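Local coordinates for Lmo0812 protein (Listeria monocytogenes serovar 1/2a, PDB 4YF1) that probably hydrolyses the 3'-diphosphate of guanosine-3',5'-bis(diphosphate), acting as an HD-domain pyrophosphohydrolase, at residues A[93-98]-A[147-152]; A[156-161]-A[176-181]. All blocks are in the same frame, centred on the assembly; numbering follows the deposited sequence. Where two conformers were deposited one is given.

Interaction 1 (A[93-98]-A[147-152]); sequences LSWEER and YDLQKW
Leu-149 is the first residue of 147-152 to meet 93-98, and it does so with both backbone and side chain. Its carbonyl O lies at the edge of the Trp-95 indole, near the ring plane and 3.6 Å from CH2. Its CB packs against Trp-95 CZ3 at 3.8 Å, the two side chains running past each other in opposite directions. Farther out, the CD2 methyl of Leu-149 comes within 3.9 Å of Glu-96 CG, where the aliphatic part of the glutamate crosses the leucine at about a right angle. Trp-95 reaches this far because its CG stands anti to the backbone N (chi1 -170°), which carries the six-membered ring across to the other helix. Gln-150 bends at chi2 (-73°) and brings its amide to the same ring. NE2 is 3.7 Å from Trp-95 CZ2, with the amide and indole planes 79° apart, and no hydrogen bond results. Trp-152 closes the contact: its CZ3 lies 3.9 Å from Trp-95 CZ3, and the Trp-95 atom sits near the plane of the Trp-152 ring, at its edge. Trp-152 CH2 also approaches the backbone O of Glu-96 at 3.8 Å. Lys-99, one turn on from Trp-95, adds a cation-pi contact to that indole and also touches Trp-152. Within 93-98, Ser-94 is the N-cap of helix 95-108, its OG accepting from Glu-97 N, while Arg-98 NE is hydrogen-bonded to Leu-93 O at 2.9 Å. With no hydrogen bond between the segments, this is a surface contact of helix against helix, in which a tryptophan from the first turn of 95-108 packs beside the start of helix 147-160 in the all-helical fold of an HD-domain protein.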
loop_
_atom_site.group_PDB
_atom_site.type_symbol
_atom_site.label_atom_id
_atom_site.label_comp_id
_atom_site.label_asym_id
_atom_site.label_seq_id
_atom_site.Cartn_x
_atom_site.Cartn_y
_atom_site.Cartn_z
ATOM N N LEU A 93 -12.672 11.224 20.007
ATOM C CA LEU A 93 -14.072 11.655 19.908
ATOM C C LEU A 93 -15.018 10.464 19.952
ATOM O O LEU A 93 -14.630 9.349 19.618
ATOM C CB LEU A 93 -14.280 12.408 18.610
ATOM C CG LEU A 93 -13.351 13.614 18.409
ATOM C CD1 LEU A 93 -13.542 14.271 17.046
ATOM C CD2 LEU A 93 -13.525 14.626 19.528
ATOM N N SER A 94 -16.263 10.711 20.350
ATOM C CA SER A 94 -17.264 9.630 20.429
ATOM C C SER A 94 -17.556 9.074 19.015
ATOM O O SER A 94 -17.276 9.743 17.990
ATOM C CB SER A 94 -18.561 10.142 21.047
ATOM O OG SER A 94 -19.267 10.978 20.140
ATOM N N TRP A 95 -18.104 7.870 18.960
ATOM C CA TRP A 95 -18.444 7.212 17.698
ATOM C C TRP A 95 -19.385 8.078 16.891
ATOM O O TRP A 95 -19.117 8.371 15.711
ATOM C CB TRP A 95 -19.080 5.838 17.962
ATOM C CG TRP A 95 -19.279 4.902 16.730
ATOM C CD1 TRP A 95 -18.450 3.874 16.327
ATOM C CD2 TRP A 95 -20.395 4.878 15.847
ATOM N NE1 TRP A 95 -19.009 3.203 15.275
ATOM C CE2 TRP A 95 -20.188 3.818 14.936
ATOM C CE3 TRP A 95 -21.544 5.666 15.715
ATOM C CZ2 TRP A 95 -21.097 3.531 13.903
ATOM C CZ3 TRP A 95 -22.464 5.363 14.696
ATOM C CH2 TRP A 95 -22.246 4.309 13.823
ATOM N N GLU A 96 -20.444 8.571 17.524
ATOM C CA GLU A 96 -21.398 9.446 16.806
ATOM C C GLU A 96 -20.714 10.714 16.196
ATOM O O GLU A 96 -21.047 11.131 15.079
ATOM C CB GLU A 96 -22.510 9.859 17.731
ATOM C CG GLU A 96 -23.507 8.750 18.008
ATOM C CD GLU A 96 -24.418 9.109 19.164
ATOM O OE1 GLU A 96 -23.904 9.217 20.295
ATOM O OE2 GLU A 96 -25.620 9.310 18.934
ATOM N N GLU A 97 -19.767 11.284 16.926
ATOM C CA GLU A 97 -19.100 12.492 16.454
ATOM C C GLU A 97 -18.145 12.138 15.305
ATOM O O GLU A 97 -18.101 12.845 14.303
ATOM C CB GLU A 97 -18.421 13.259 17.609
ATOM C CG GLU A 97 -19.448 13.911 18.546
ATOM C CD GLU A 97 -18.852 14.731 19.690
ATOM O OE1 GLU A 97 -17.629 15.021 19.720
ATOM O OE2 GLU A 97 -19.636 15.093 20.603
ATOM N N ARG A 98 -17.386 11.053 15.457
ATOM C CA ARG A 98 -16.441 10.616 14.396
ATOM C C ARG A 98 -17.193 10.331 13.111
ATOM O O ARG A 98 -16.797 10.698 12.013
ATOM C CB ARG A 98 -15.685 9.362 14.848
ATOM C CG ARG A 98 -14.691 9.614 15.970
ATOM C CD ARG A 98 -13.886 8.393 16.377
ATOM N NE ARG A 98 -14.575 7.521 17.354
ATOM C CZ ARG A 98 -14.908 6.239 17.192
ATOM N NH1 ARG A 98 -15.508 5.594 18.200
ATOM N NH2 ARG A 98 -14.638 5.560 16.082
ATOM N N TYR A 147 -28.161 -1.498 15.382
ATOM C CA TYR A 147 -28.710 -1.308 14.042
ATOM C C TYR A 147 -29.022 0.145 13.641
ATOM O O TYR A 147 -28.658 0.591 12.526
ATOM C CB TYR A 147 -29.995 -2.135 13.924
ATOM C CG TYR A 147 -30.680 -2.043 12.575
ATOM C CD1 TYR A 147 -30.338 -2.911 11.550
ATOM C CD2 TYR A 147 -31.680 -1.100 12.338
ATOM C CE1 TYR A 147 -30.967 -2.852 10.311
ATOM C CE2 TYR A 147 -32.320 -1.026 11.104
ATOM C CZ TYR A 147 -31.964 -1.915 10.095
ATOM O OH TYR A 147 -32.589 -1.867 8.865
ATOM N N ASP A 148 -29.697 0.875 14.524
ATOM C CA ASP A 148 -30.117 2.232 14.211
ATOM C C ASP A 148 -28.931 3.130 13.825
ATOM O O ASP A 148 -28.971 3.816 12.778
ATOM C CB ASP A 148 -30.846 2.862 15.392
ATOM C CG ASP A 148 -32.125 2.131 15.758
ATOM O OD1 ASP A 148 -32.622 1.307 14.979
ATOM O OD2 ASP A 148 -32.646 2.422 16.844
ATOM N N LEU A 149 -27.875 3.072 14.642
ATOM C CA LEU A 149 -26.695 3.889 14.429
ATOM C C LEU A 149 -25.951 3.492 13.156
ATOM O O LEU A 149 -25.502 4.378 12.395
ATOM C CB LEU A 149 -25.758 3.843 15.649
ATOM C CG LEU A 149 -26.093 4.784 16.808
ATOM C CD1 LEU A 149 -25.099 4.570 17.947
ATOM C CD2 LEU A 149 -26.078 6.250 16.367
ATOM N N GLN A 150 -25.798 2.191 12.930
ATOM C CA GLN A 150 -25.165 1.697 11.702
ATOM C C GLN A 150 -25.969 2.052 10.468
ATOM O O GLN A 150 -25.392 2.387 9.419
ATOM C CB GLN A 150 -24.855 0.206 11.769
ATOM C CG GLN A 150 -23.698 -0.102 12.703
ATOM C CD GLN A 150 -22.342 0.307 12.160
ATOM O OE1 GLN A 150 -22.246 0.942 11.117
ATOM N NE2 GLN A 150 -21.293 -0.004 12.895
ATOM N N LYS A 151 -27.288 2.016 10.581
ATOM C CA LYS A 151 -28.140 2.446 9.482
ATOM C C LYS A 151 -27.992 3.928 9.190
ATOM O O LYS A 151 -27.796 4.329 8.007
ATOM C CB LYS A 151 -29.571 2.151 9.798
ATOM C CG LYS A 151 -30.591 2.591 8.762
ATOM C CD LYS A 151 -31.898 1.858 9.085
ATOM C CE LYS A 151 -33.052 2.246 8.191
ATOM N NZ LYS A 151 -33.687 3.520 8.625
ATOM N N TRP A 152 -28.026 4.734 10.263
ATOM C CA TRP A 152 -27.888 6.178 10.135
ATOM C C TRP A 152 -26.572 6.516 9.437
ATOM O O TRP A 152 -26.533 7.376 8.572
ATOM C CB TRP A 152 -27.957 6.868 11.503
ATOM C CG TRP A 152 -27.367 8.257 11.532
ATOM C CD1 TRP A 152 -27.954 9.424 11.126
ATOM C CD2 TRP A 152 -26.051 8.603 11.980
ATOM N NE1 TRP A 152 -27.076 10.474 11.310
ATOM C CE2 TRP A 152 -25.908 9.990 11.828
ATOM C CE3 TRP A 152 -24.984 7.866 12.501
ATOM C CZ2 TRP A 152 -24.739 10.655 12.175
ATOM C CZ3 TRP A 152 -23.817 8.532 12.862
ATOM C CH2 TRP A 152 -23.707 9.911 12.699
#

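Interaction 2 (A[156-161]-A[176-181]); sequences GIKNNM and EYARLV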
loop_
_atom_site.group_PDB
_atom_site.type_symbol
_atom_site.label_atom_id
_atom_site.label_comp_id
_atom_site.label_asym_id
_atom_site.label_seq_id
_atom_site.Cartn_x
_atom_site.Cartn_y
_atom_site.Cartn_z
ATOM N N GLY A 156 -26.120 7.802 5.668
ATOM C CA GLY A 156 -25.478 9.122 5.571
ATOM C C GLY A 156 -24.395 9.183 4.467
ATOM O O GLY A 156 -24.331 10.169 3.695
ATOM N N ILE A 157 -23.537 8.163 4.408
ATOM C CA ILE A 157 -22.492 8.096 3.369
ATOM C C ILE A 157 -23.190 7.988 2.013
ATOM O O ILE A 157 -22.943 8.790 1.100
ATOM C CB ILE A 157 -21.531 6.893 3.559
ATOM C CG1 ILE A 157 -20.769 6.960 4.912
ATOM C CG2 ILE A 157 -20.530 6.828 2.396
ATOM C CD1 ILE A 157 -20.001 8.235 5.146
ATOM N N LYS A 158 -24.101 7.012 1.900
ATOM C CA LYS A 158 -24.819 6.805 0.651
ATOM C C LYS A 158 -25.523 8.065 0.141
ATOM O O LYS A 158 -25.413 8.407 -1.055
ATOM C CB LYS A 158 -25.775 5.611 0.735
ATOM C CG LYS A 158 -26.787 5.551 -0.393
ATOM C CD LYS A 158 -27.794 4.459 -0.119
ATOM C CE LYS A 158 -29.122 4.762 -0.779
ATOM N NZ LYS A 158 -29.791 5.951 -0.154
ATOM N N ASN A 159 -26.197 8.792 1.029
ATOM C CA ASN A 159 -26.939 9.991 0.612
ATOM C C ASN A 159 -26.116 11.253 0.421
ATOM O O ASN A 159 -26.650 12.244 -0.037
ATOM C CB ASN A 159 -28.087 10.253 1.589
ATOM C CG ASN A 159 -29.137 9.172 1.506
ATOM O OD1 ASN A 159 -29.297 8.566 0.450
ATOM N ND2 ASN A 159 -29.818 8.888 2.604
ATOM N N ASN A 160 -24.839 11.214 0.771
ATOM C CA ASN A 160 -23.986 12.401 0.632
ATOM C C ASN A 160 -22.806 12.219 -0.323
ATOM O O ASN A 160 -22.278 13.221 -0.843
ATOM C CB ASN A 160 -23.511 12.843 2.019
ATOM C CG ASN A 160 -24.604 13.552 2.798
ATOM O OD1 ASN A 160 -24.861 14.728 2.579
ATOM N ND2 ASN A 160 -25.268 12.831 3.700
HETATM N N MSE A 161 -22.466 10.969 -0.638
HETATM C CA MSE A 161 -21.272 10.693 -1.481
HETATM C C MSE A 161 -21.315 11.319 -2.866
HETATM O O MSE A 161 -20.255 11.660 -3.409
HETATM C CB MSE A 161 -20.980 9.204 -1.557
HETATM C CG MSE A 161 -22.097 8.465 -2.297
HETATM SE SE MSE A 161 -21.816 6.533 -2.254
HETATM C CE MSE A 161 -23.389 6.103 -3.313
ATOM N N GLU A 176 -22.362 0.177 -6.235
ATOM C CA GLU A 176 -22.249 -1.103 -5.507
ATOM C C GLU A 176 -22.470 -0.841 -4.017
ATOM O O GLU A 176 -23.144 -1.607 -3.335
ATOM C CB GLU A 176 -20.892 -1.795 -5.623
ATOM C CG GLU A 176 -20.507 -2.257 -6.992
ATOM C CD GLU A 176 -19.088 -2.790 -7.029
ATOM O OE1 GLU A 176 -18.764 -3.683 -6.196
ATOM O OE2 GLU A 176 -18.324 -2.322 -7.914
ATOM N N TYR A 177 -21.863 0.222 -3.516
ATOM C CA TYR A 177 -22.081 0.575 -2.104
ATOM C C TYR A 177 -23.548 0.918 -1.846
ATOM O O TYR A 177 -24.112 0.456 -0.831
ATOM C CB TYR A 177 -21.192 1.711 -1.662
ATOM C CG TYR A 177 -21.425 2.154 -0.246
ATOM C CD1 TYR A 177 -21.030 1.364 0.812
ATOM C CD2 TYR A 177 -22.036 3.363 0.035
ATOM C CE1 TYR A 177 -21.223 1.776 2.117
ATOM C CE2 TYR A 177 -22.238 3.789 1.349
ATOM C CZ TYR A 177 -21.825 2.982 2.374
ATOM O OH TYR A 177 -22.001 3.378 3.663
ATOM N N ALA A 178 -24.158 1.720 -2.715
ATOM C CA ALA A 178 -25.586 2.066 -2.560
ATOM C C ALA A 178 -26.479 0.809 -2.480
ATOM O O ALA A 178 -27.353 0.739 -1.598
ATOM C CB ALA A 178 -26.060 2.978 -3.664
ATOM N N ARG A 179 -26.258 -0.165 -3.382
ATOM C CA ARG A 179 -27.026 -1.409 -3.387
ATOM C C ARG A 179 -26.846 -2.188 -2.082
ATOM O O ARG A 179 -27.813 -2.723 -1.549
ATOM C CB ARG A 179 -26.692 -2.302 -4.596
ATOM C CG ARG A 179 -27.148 -1.752 -5.941
ATOM C CD ARG A 179 -27.040 -2.796 -7.062
ATOM N NE ARG A 179 -25.720 -3.436 -7.157
ATOM C CZ ARG A 179 -24.683 -2.990 -7.870
ATOM N NH1 ARG A 179 -24.753 -1.864 -8.576
ATOM N NH2 ARG A 179 -23.545 -3.670 -7.861
ATOM N N LEU A 180 -25.609 -2.259 -1.581
ATOM C CA LEU A 180 -25.361 -2.924 -0.306
ATOM C C LEU A 180 -26.090 -2.258 0.861
ATOM O O LEU A 180 -26.634 -2.963 1.741
ATOM C CB LEU A 180 -23.875 -3.022 0.031
ATOM C CG LEU A 180 -23.142 -4.233 -0.477
ATOM C CD1 LEU A 180 -21.656 -4.057 -0.330
ATOM C CD2 LEU A 180 -23.602 -5.465 0.284
ATOM N N VAL A 181 -26.083 -0.919 0.905
ATOM C CA VAL A 181 -26.783 -0.205 1.990
ATOM C C VAL A 181 -28.281 -0.501 1.947
ATOM O O VAL A 181 -28.901 -0.772 3.004
ATOM C CB VAL A 181 -26.475 1.305 1.958
ATOM C CG1 VAL A 181 -27.343 2.094 2.938
ATOM C CG2 VAL A 181 -25.003 1.516 2.269
#
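With CG anti to the backbone N (chi1 177°), Tyr-177 sends its ring from helix 176-181 against Ile-157, Lys-158 and Met-161, while Met-161, a selenomethionine, has its CG between its own N and carbonyl carbon (chi1 66°) and then runs extended to meet that ring. SE comes to 3.9 Å from Tyr-177 CD2 and lies oblique to the ring, a Met-aromatic contact. The CE methyl beyond it touches Ala-178 CB at 4.1 Å. Ile-157 crosses the tyrosine at about a right angle, its CG2 branch 3.6 Å from Tyr-177 CE2 and its CB 3.5 Å from the phenolic OH. That hydroxyl is hydrogen-bonded to Asn-154 ND2, about one turn before Ile-157 in helix 147-160, so the polar end of this buried ring has a partner. The backbone N of Lys-158 sits at the ring edge, near its plane, and Val-181 CG2 from Tyr-177's own helix lies over one face, offset toward the rim. Lys-158 supplies its aliphatic part, with CD 3.9 Å from Val-181 CG1; its chain then bends at chi4, and NZ is hydrogen-bonded to Asn-159 OD1 at 2.7 Å. Ile-157 and Met-161 also reach helix 95-108, and Tyr-177 touches Lys-121 of helix 111-132. The axes of the short segments pass 9.9 Å apart at 138°: an obliquely antiparallel helix pair, joined by the 162-175 connection and buried in the all-helical fold.

In the fold
Helix 147-160 serves both contacts, its first turns in interaction 1 and its last in interaction 2, with centres about 15 Å apart. Interaction 1 is at the surface and joins it to helix 95-108, the segments being 49 residues apart at their closest ends; interaction 2 is buried and joins it to helix 172-184, with segments only 15 apart. The areas involved are almost equal, and neither has a hydrogen bond between its segments. Chemistry differs with depth: interaction 1 sets two indoles and a leucine among glutamine and glutamate chains; interaction 2 sets a tyrosine ring, its hydroxyl paired, among aliphatic groups, selenium and lysine methylenes. Ile-103 of helix 95-108 touches both Trp-152 and Ile-157.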